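Local atomic coordinates of estrogen receptor (Crassostrea gigas, PDB entry 4N1Y), a protein that is the ligand-binding domain of a steroid-receptor relative that probably activates transcription constitutively, without hormone. Residues N133-D138 and P189-L194. Residues are numbered along the deposited sequence; the frame is centred on the assembly and turned at random.
Sequences NHLHKD and PAVLLL
Leu135 sets CG anti to its own nitrogen (chi1 -164°) and chi2 of 85° then swings CD1 toward Val191, whose chi1, with CG1 anti to the nitrogen, presents both branches. CD1 of Leu135 meets the valine fork at both prongs, 3.9 Å from Val191 CG1 and 4.1 Å from Val191 CG2, the two side chains crossing obliquely. Leu143 of helix 137-149 touches both residues and so extends this apolar cluster. Asn133 lies alongside helix 187-215: its CB is 4.2 Å from Val191 CG2, and its OD1 passes Ala190 CB at 4.3 Å. Its ND2 donates to Gln129 O in the last turn of helix 117-132, holding the amide back over the helix end. A Schellman motif, with His134 at positive phi, ends that helix and turns the chain into the link that carries Leu135. The next residue, His136, N-caps helix 137-149: its ND1 accepts from Asp138 N at 3.0 Å (152° at the hydrogen), the donor tilted from the ring plane. This interhelical corner of the helical nuclear receptor ligand-binding domain is set against helix 187-215, where Ala190 also packs on Leu170 of the second subunit. No hydrogen bond joins the segments and just 164 Å² is buried, so the corner meets that helix through small dispersion contacts, while Asn133 ND2 and His136 ND1 are engaged by Gln129 O and the cap.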
ATOM      1  N   ASN B 133     -11.369   1.073 -15.295  1.00 53.20           N
ATOM      2  CA  ASN B 133     -10.459   2.096 -15.799  1.00 47.23           C
ATOM      3  C   ASN B 133      -9.891   1.793 -17.178  1.00 47.46           C
ATOM      4  O   ASN B 133      -8.977   2.474 -17.640  1.00 43.68           O
ATOM      5  CB  ASN B 133      -9.322   2.308 -14.826  1.00 50.82           C
ATOM      6  CG  ASN B 133      -9.756   3.075 -13.623  1.00 65.28           C
ATOM      7  OD1 ASN B 133     -10.017   4.276 -13.709  1.00 71.83           O
ATOM      8  ND2 ASN B 133      -9.853   2.394 -12.485  1.00 65.60           N
ATOM      9  N   HIS B 134     -10.422   0.749 -17.808  1.00 46.07           N
ATOM     10  CA  HIS B 134     -10.052   0.368 -19.166  1.00 47.09           C
ATOM     11  C   HIS B 134      -8.546   0.282 -19.327  1.00 54.54           C
ATOM     12  O   HIS B 134      -7.972   0.826 -20.270  1.00 59.02           O
ATOM     13  CB  HIS B 134     -10.652   1.350 -20.154  1.00 42.49           C
ATOM     14  CG  HIS B 134     -12.147   1.364 -20.126  1.00 56.02           C
ATOM     15  ND1 HIS B 134     -12.911   0.367 -20.691  1.00 61.83           N
ATOM     16  CD2 HIS B 134     -13.019   2.238 -19.569  1.00 61.44           C
ATOM     17  CE1 HIS B 134     -14.191   0.637 -20.502  1.00 65.66           C
ATOM     18  NE2 HIS B 134     -14.283   1.767 -19.825  1.00 65.92           N
ATOM     19  N   LEU B 135      -7.917  -0.383 -18.365  1.00 52.06           N
ATOM     20  CA  LEU B 135      -6.476  -0.520 -18.324  1.00 49.18           C
ATOM     21  C   LEU B 135      -5.952  -1.319 -19.515  1.00 49.40           C
ATOM     22  O   LEU B 135      -6.436  -2.414 -19.793  1.00 49.01           O
ATOM     23  CB  LEU B 135      -6.052  -1.189 -17.026  1.00 52.73           C
ATOM     24  CG  LEU B 135      -4.573  -1.024 -16.714  1.00 59.30           C
ATOM     25  CD1 LEU B 135      -4.350   0.290 -16.003  1.00 63.40           C
ATOM     26  CD2 LEU B 135      -4.053  -2.210 -15.912  1.00 63.15           C
ATOM     27  N   HIS B 136      -4.962  -0.756 -20.207  1.00 48.66           N
ATOM     28  CA  HIS B 136      -4.297  -1.404 -21.334  1.00 41.91           C
ATOM     29  C   HIS B 136      -3.136  -2.301 -20.849  1.00 44.02           C
ATOM     30  O   HIS B 136      -2.616  -2.088 -19.745  1.00 35.81           O
ATOM     31  CB  HIS B 136      -3.787  -0.331 -22.283  1.00 50.60           C
ATOM     32  CG  HIS B 136      -3.341  -0.853 -23.612  1.00 63.57           C
ATOM     33  ND1 HIS B 136      -2.055  -1.298 -23.848  1.00 63.68           N
ATOM     34  CD2 HIS B 136      -4.007  -0.982 -24.784  1.00 55.33           C
ATOM     35  CE1 HIS B 136      -1.955  -1.688 -25.106  1.00 63.97           C
ATOM     36  NE2 HIS B 136      -3.126  -1.509 -25.695  1.00 62.11           N
ATOM     37  N   LYS B 137      -2.761  -3.314 -21.637  1.00 41.67           N
ATOM     38  CA  LYS B 137      -1.632  -4.187 -21.280  1.00 38.79           C
ATOM     39  C   LYS B 137      -0.365  -3.376 -21.001  1.00 49.70           C
ATOM     40  O   LYS B 137       0.307  -3.584 -19.970  1.00 45.10           O
ATOM     41  CB  LYS B 137      -1.342  -5.208 -22.375  1.00 41.77           C
ATOM     42  CG  LYS B 137      -0.300  -6.240 -21.967  1.00 52.31           C
ATOM     43  CD  LYS B 137       0.184  -7.035 -23.167  1.00 73.07           C
ATOM     44  CE  LYS B 137       1.286  -8.028 -22.804  1.00 78.17           C
ATOM     45  NZ  LYS B 137       1.533  -8.993 -23.923  1.00 80.93           N
ATOM     46  N   ASP B 138      -0.057  -2.446 -21.910  1.00 43.28           N
ATOM     47  CA  ASP B 138       1.106  -1.575 -21.753  1.00 42.43           C
ATOM     48  C   ASP B 138       1.114  -0.866 -20.419  1.00 43.57           C
ATOM     49  O   ASP B 138       2.168  -0.656 -19.832  1.00 46.74           O
ATOM     50  CB  ASP B 138       1.172  -0.546 -22.869  1.00 49.45           C
ATOM     51  CG  ASP B 138       1.519  -1.161 -24.187  1.00 60.14           C
ATOM     52  OD1 ASP B 138       1.902  -2.350 -24.207  1.00 60.61           O
ATOM     53  OD2 ASP B 138       1.429  -0.447 -25.201  1.00 72.44           O
ATOM     54  N   PRO B 189      -3.583   8.911 -11.555  1.00 46.71           N
ATOM     55  CA  PRO B 189      -3.718   8.851 -10.096  1.00 38.54           C
ATOM     56  C   PRO B 189      -4.661   7.734  -9.628  1.00 43.34           C
ATOM     57  O   PRO B 189      -4.288   7.016  -8.696  1.00 44.23           O
ATOM     58  CB  PRO B 189      -4.264  10.230  -9.739  1.00 34.72           C
ATOM     59  CG  PRO B 189      -3.779  11.110 -10.857  1.00 37.56           C
ATOM     60  CD  PRO B 189      -3.848  10.268 -12.073  1.00 39.52           C
ATOM     61  N   ALA B 190      -5.837   7.577 -10.235  1.00 40.87           N
ATOM     62  CA  ALA B 190      -6.754   6.538  -9.777  1.00 29.04           C
ATOM     63  C   ALA B 190      -6.075   5.181  -9.828  1.00 32.38           C
ATOM     64  O   ALA B 190      -6.158   4.400  -8.876  1.00 37.78           O
ATOM     65  CB  ALA B 190      -8.010   6.512 -10.611  1.00 28.25           C
ATOM     66  N   VAL B 191      -5.384   4.911 -10.933  1.00 32.48           N
ATOM     67  CA  VAL B 191      -4.784   3.593 -11.139  1.00 37.38           C
ATOM     68  C   VAL B 191      -3.655   3.355 -10.155  1.00 39.93           C
ATOM     69  O   VAL B 191      -3.561   2.291  -9.544  1.00 49.81           O
ATOM     70  CB  VAL B 191      -4.273   3.418 -12.566  1.00 39.90           C
ATOM     71  CG1 VAL B 191      -3.457   2.153 -12.667  1.00 36.49           C
ATOM     72  CG2 VAL B 191      -5.445   3.363 -13.529  1.00 39.30           C
ATOM     73  N   LEU B 192      -2.819   4.360  -9.959  1.00 26.87           N
ATOM     74  CA  LEU B 192      -1.780   4.242  -8.952  1.00 32.45           C
ATOM     75  C   LEU B 192      -2.378   3.941  -7.573  1.00 33.35           C
ATOM     76  O   LEU B 192      -1.820   3.161  -6.810  1.00 39.21           O
ATOM     77  CB  LEU B 192      -0.963   5.527  -8.918  1.00 38.83           C
ATOM     78  CG  LEU B 192      -0.138   5.618 -10.204  1.00 45.13           C
ATOM     79  CD1 LEU B 192       0.803   6.765 -10.153  1.00 34.31           C
ATOM     80  CD2 LEU B 192       0.608   4.297 -10.440  1.00 49.87           C
ATOM     81  N   LEU B 193      -3.555   4.491  -7.285  1.00 32.59           N
ATOM     82  CA  LEU B 193      -4.198   4.244  -5.999  1.00 41.61           C
ATOM     83  C   LEU B 193      -4.524   2.767  -5.813  1.00 40.57           C
ATOM     84  O   LEU B 193      -4.588   2.289  -4.688  1.00 39.29           O
ATOM     85  CB  LEU B 193      -5.486   5.052  -5.862  1.00 47.81           C
ATOM     86  CG  LEU B 193      -5.411   6.559  -5.624  1.00 48.07           C
ATOM     87  CD1 LEU B 193      -6.817   7.131  -5.506  1.00 51.22           C
ATOM     88  CD2 LEU B 193      -4.587   6.884  -4.398  1.00 38.42           C
ATOM     89  N   LEU B 194      -4.697   2.042  -6.914  1.00 34.15           N
ATOM     90  CA  LEU B 194      -4.920   0.613  -6.813  1.00 35.37           C
ATOM     91  C   LEU B 194      -3.735  -0.085  -6.186  1.00 40.06           C
ATOM     92  O   LEU B 194      -3.898  -1.066  -5.448  1.00 43.73           O
ATOM     93  CB  LEU B 194      -5.181  -0.007  -8.174  1.00 34.24           C
ATOM     94  CG  LEU B 194      -6.460   0.476  -8.828  1.00 37.02           C
ATOM     95  CD1 LEU B 194      -6.633  -0.205 -10.180  1.00 43.72           C
ATOM     96  CD2 LEU B 194      -7.638   0.235  -7.914  1.00 38.39           C
TER